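PDB 5BOI: germination protein YpeB, which takes part in the germination of Bacillus spores, probably as an inhibitory protein, and is represented here by its C-terminal, PepSY-containing domain. Local coordinates for residues L188-N193 / E198-E203. Residues are numbered along the deposited sequence; the frame is centred on the assembly and turned at random.
Sequences LAIITN and EVLCYE
Leu188 lays one methyl over the ring of Tyr202, its partner in a non-hydrogen-bonded pair of two antiparallel strands. From CB, which stands 4.1 Å from Cys201 O, the side chain runs to a CG anti to the carbonyl carbon of Leu188 (chi1 -80°), and chi2 of 167° extends CD1 and leaves CD2 on the side of the other strand. There Leu188 CD2 lies 3.6 Å from Cys201 O and sits above the phenol face, offset toward the rim and 3.7 Å from Tyr202 CE1, a CH-pi contact 23° off the ring normal. The same methyl reaches Leu200 CD1, which also touches Ile190 CG1, so the two leucines, Ile190 and the tyrosine form an apolar row on this side; Ile163 lies against Ile190 and Leu200, and Pro166 against Tyr202. The tyrosine hydroxyl is held by the carbonyl of Ile168.

The strands form the first hairpin of the C-terminal PepSY unit, whose sheet packs against helix 170-175 on the Tyr202 side. Backbone hydrogen bonds pair Ala189 with Cys201 and Ile191 with Val199; in the second pair Val199 N to Ile191 O is 2.8 Å, whereas Ile191 N to Val199 O stretches to 3.2 Å. Strand 182-192 also bonds through its other edge to Arg129 and Tyr131, and 198-208 to strand 211-218.

Toward the turn, Ile190 CG2 rests against the extended Glu198 chain, 3.9 Å from Glu198 CB and 3.8 Å from Glu198 OE1, while Glu198 OE2 forms a salt bridge with Arg161. On the reverse face Cys201 SG packs 4.0 Å from Ile191 CG1, and Ala189 and Ile191 meet Phe216. Where the hairpin closes, Asn193 crosses Val199 at about a right angle, Asn193 ND2 against Val199 CG2, while Asn193 OD1 accepts from Leu195 N and Glu197 N within the turn.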
ATOM      1  N   LEU A 188      -2.392  11.013 -14.647  1.00 23.77           N
ATOM      2  CA  LEU A 188      -3.085  11.894 -13.684  1.00 21.64           C
ATOM      3  C   LEU A 188      -3.101  11.272 -12.292  1.00 24.09           C
ATOM      4  O   LEU A 188      -3.114  10.046 -12.142  1.00 24.86           O
ATOM      5  CB  LEU A 188      -4.520  12.167 -14.118  1.00 25.21           C
ATOM      6  CG  LEU A 188      -4.738  13.229 -15.185  1.00 34.11           C
ATOM      7  CD1 LEU A 188      -6.165  13.122 -15.690  1.00 35.93           C
ATOM      8  CD2 LEU A 188      -4.517  14.637 -14.596  1.00 28.61           C
ATOM      9  N   ALA A 189      -3.085  12.109 -11.260  1.00 24.17           N
ATOM     10  CA  ALA A 189      -3.000  11.590  -9.895  1.00 22.23           C
ATOM     11  C   ALA A 189      -3.633  12.571  -8.916  1.00 22.82           C
ATOM     12  O   ALA A 189      -3.676  13.780  -9.177  1.00 24.08           O
ATOM     13  CB  ALA A 189      -1.552  11.308  -9.518  1.00 26.79           C
ATOM     14  N   ILE A 190      -4.168  12.035  -7.824  1.00 22.77           N
ATOM     15  CA  ILE A 190      -4.652  12.833  -6.708  1.00 24.40           C
ATOM     16  C   ILE A 190      -3.685  12.657  -5.540  1.00 32.95           C
ATOM     17  O   ILE A 190      -3.376  11.533  -5.156  1.00 25.70           O
ATOM     18  CB  ILE A 190      -6.055  12.418  -6.263  1.00 26.64           C
ATOM     19  CG1 ILE A 190      -7.084  12.816  -7.324  1.00 30.07           C
ATOM     20  CG2 ILE A 190      -6.394  13.043  -4.909  1.00 25.56           C
ATOM     21  CD1 ILE A 190      -8.476  12.364  -7.000  1.00 44.29           C
ATOM     22  N   ILE A 191      -3.190  13.768  -5.001  1.00 26.92           N
ATOM     23  CA  ILE A 191      -2.385  13.718  -3.792  1.00 29.04           C
ATOM     24  C   ILE A 191      -2.911  14.805  -2.876  1.00 37.60           C
ATOM     25  O   ILE A 191      -3.767  15.622  -3.277  1.00 36.28           O
ATOM     26  CB  ILE A 191      -0.874  13.967  -4.053  1.00 30.85           C
ATOM     27  CG1 ILE A 191      -0.650  15.389  -4.589  1.00 40.08           C
ATOM     28  CG2 ILE A 191      -0.271  12.902  -4.966  1.00 34.37           C
ATOM     29  CD1 ILE A 191       0.816  15.809  -4.666  1.00 44.22           C
ATOM     30  N   THR A 192      -2.394  14.844  -1.651  1.00 30.81           N
ATOM     31  CA  THR A 192      -2.591  16.044  -0.845  1.00 38.26           C
ATOM     32  C   THR A 192      -1.532  17.073  -1.206  1.00 40.64           C
ATOM     33  O   THR A 192      -0.443  16.723  -1.654  1.00 39.24           O
ATOM     34  CB  THR A 192      -2.522  15.749   0.645  1.00 41.04           C
ATOM     35  OG1 THR A 192      -1.246  15.173   0.943  1.00 45.73           O
ATOM     36  CG2 THR A 192      -3.642  14.767   1.038  1.00 38.63           C
ATOM     37  N   ASN A 193      -1.861  18.352  -1.044  1.00 37.58           N
ATOM     38  CA  ASN A 193      -0.843  19.391  -1.119  1.00 43.25           C
ATOM     39  C   ASN A 193      -0.179  19.447   0.245  1.00 45.23           C
ATOM     40  O   ASN A 193      -0.480  18.619   1.101  1.00 48.12           O
ATOM     41  CB  ASN A 193      -1.458  20.737  -1.507  1.00 42.90           C
ATOM     42  CG  ASN A 193      -2.607  21.137  -0.600  1.00 49.14           C
ATOM     43  OD1 ASN A 193      -2.760  20.616   0.516  1.00 43.49           O
ATOM     44  ND2 ASN A 193      -3.454  22.034  -1.096  1.00 48.43           N
ATOM     45  N   GLU A 198      -6.909  17.392  -0.940  1.00 36.07           N
ATOM     46  CA  GLU A 198      -6.744  16.658  -2.199  1.00 33.95           C
ATOM     47  C   GLU A 198      -6.711  17.578  -3.422  1.00 29.95           C
ATOM     48  O   GLU A 198      -7.567  18.443  -3.609  1.00 36.26           O
ATOM     49  CB  GLU A 198      -7.840  15.601  -2.339  1.00 41.08           C
ATOM     50  CG  GLU A 198      -7.681  14.494  -1.287  1.00 52.50           C
ATOM     51  CD  GLU A 198      -8.527  13.262  -1.543  1.00 56.30           C
ATOM     52  OE1 GLU A 198      -9.347  13.265  -2.485  1.00 56.00           O
ATOM     53  OE2 GLU A 198      -8.370  12.287  -0.775  1.00 54.83           O
ATOM     54  N   VAL A 199      -5.688  17.381  -4.240  1.00 30.38           N
ATOM     55  CA  VAL A 199      -5.430  18.184  -5.424  1.00 28.73           C
ATOM     56  C   VAL A 199      -5.171  17.289  -6.632  1.00 30.69           C
ATOM     57  O   VAL A 199      -4.467  16.289  -6.509  1.00 28.70           O
ATOM     58  CB  VAL A 199      -4.215  19.112  -5.186  1.00 34.08           C
ATOM     59  CG1 VAL A 199      -3.694  19.666  -6.491  1.00 42.49           C
ATOM     60  CG2 VAL A 199      -4.619  20.266  -4.248  1.00 47.04           C
ATOM     61  N   LEU A 200      -5.753  17.624  -7.782  1.00 26.62           N
ATOM     62  CA  LEU A 200      -5.485  16.865  -9.008  1.00 26.80           C
ATOM     63  C   LEU A 200      -4.187  17.341  -9.651  1.00 28.25           C
ATOM     64  O   LEU A 200      -3.999  18.546  -9.840  1.00 30.96           O
ATOM     65  CB  LEU A 200      -6.641  17.006 -10.009  1.00 28.28           C
ATOM     66  CG  LEU A 200      -6.552  16.187 -11.301  1.00 28.37           C
ATOM     67  CD1 LEU A 200      -6.666  14.679 -11.043  1.00 28.01           C
ATOM     68  CD2 LEU A 200      -7.626  16.635 -12.315  1.00 32.13           C
ATOM     69  N   CYS A 201      -3.312  16.397 -10.001  1.00 23.11           N
ATOM     70  CA  CYS A 201      -1.999  16.699 -10.590  1.00 26.04           C
ATOM     71  C   CYS A 201      -1.668  15.841 -11.798  1.00 25.87           C
ATOM     72  O   CYS A 201      -2.139  14.716 -11.916  1.00 28.99           O
ATOM     73  CB  CYS A 201      -0.870  16.480  -9.574  1.00 28.65           C
ATOM     74  SG  CYS A 201      -0.959  17.430  -8.059  1.00 32.75           S
ATOM     75  N   TYR A 202      -0.809  16.342 -12.678  1.00 23.35           N
ATOM     76  CA  TYR A 202      -0.132  15.447 -13.623  1.00 22.99           C
ATOM     77  C   TYR A 202       1.100  14.919 -12.907  1.00 28.13           C
ATOM     78  O   TYR A 202       1.884  15.714 -12.375  1.00 26.75           O
ATOM     79  CB  TYR A 202       0.295  16.183 -14.884  1.00 25.24           C
ATOM     80  CG  TYR A 202      -0.873  16.615 -15.736  1.00 27.09           C
ATOM     81  CD1 TYR A 202      -1.461  15.721 -16.601  1.00 24.69           C
ATOM     82  CD2 TYR A 202      -1.377  17.914 -15.660  1.00 29.79           C
ATOM     83  CE1 TYR A 202      -2.556  16.095 -17.383  1.00 25.34           C
ATOM     84  CE2 TYR A 202      -2.456  18.324 -16.451  1.00 26.27           C
ATOM     85  CZ  TYR A 202      -3.051  17.393 -17.312  1.00 29.97           C
ATOM     86  OH  TYR A 202      -4.134  17.753 -18.105  1.00 30.90           O
ATOM     87  N   GLU A 203       1.259  13.602 -12.892  1.00 21.67           N
ATOM     88  CA  GLU A 203       2.407  12.962 -12.270  1.00 21.70           C
ATOM     89  C   GLU A 203       3.395  12.565 -13.358  1.00 26.33           C
ATOM     90  O   GLU A 203       3.017  11.921 -14.329  1.00 27.47           O
ATOM     91  CB  GLU A 203       1.968  11.727 -11.478  1.00 26.74           C
ATOM     92  CG  GLU A 203       3.124  10.896 -10.953  1.00 43.67           C
ATOM     93  CD  GLU A 203       2.769   9.429 -10.873  1.00 49.08           C
ATOM     94  OE1 GLU A 203       1.658   9.119 -10.388  1.00 35.25           O
ATOM     95  OE2 GLU A 203       3.596   8.591 -11.294  1.00 62.29           O
TER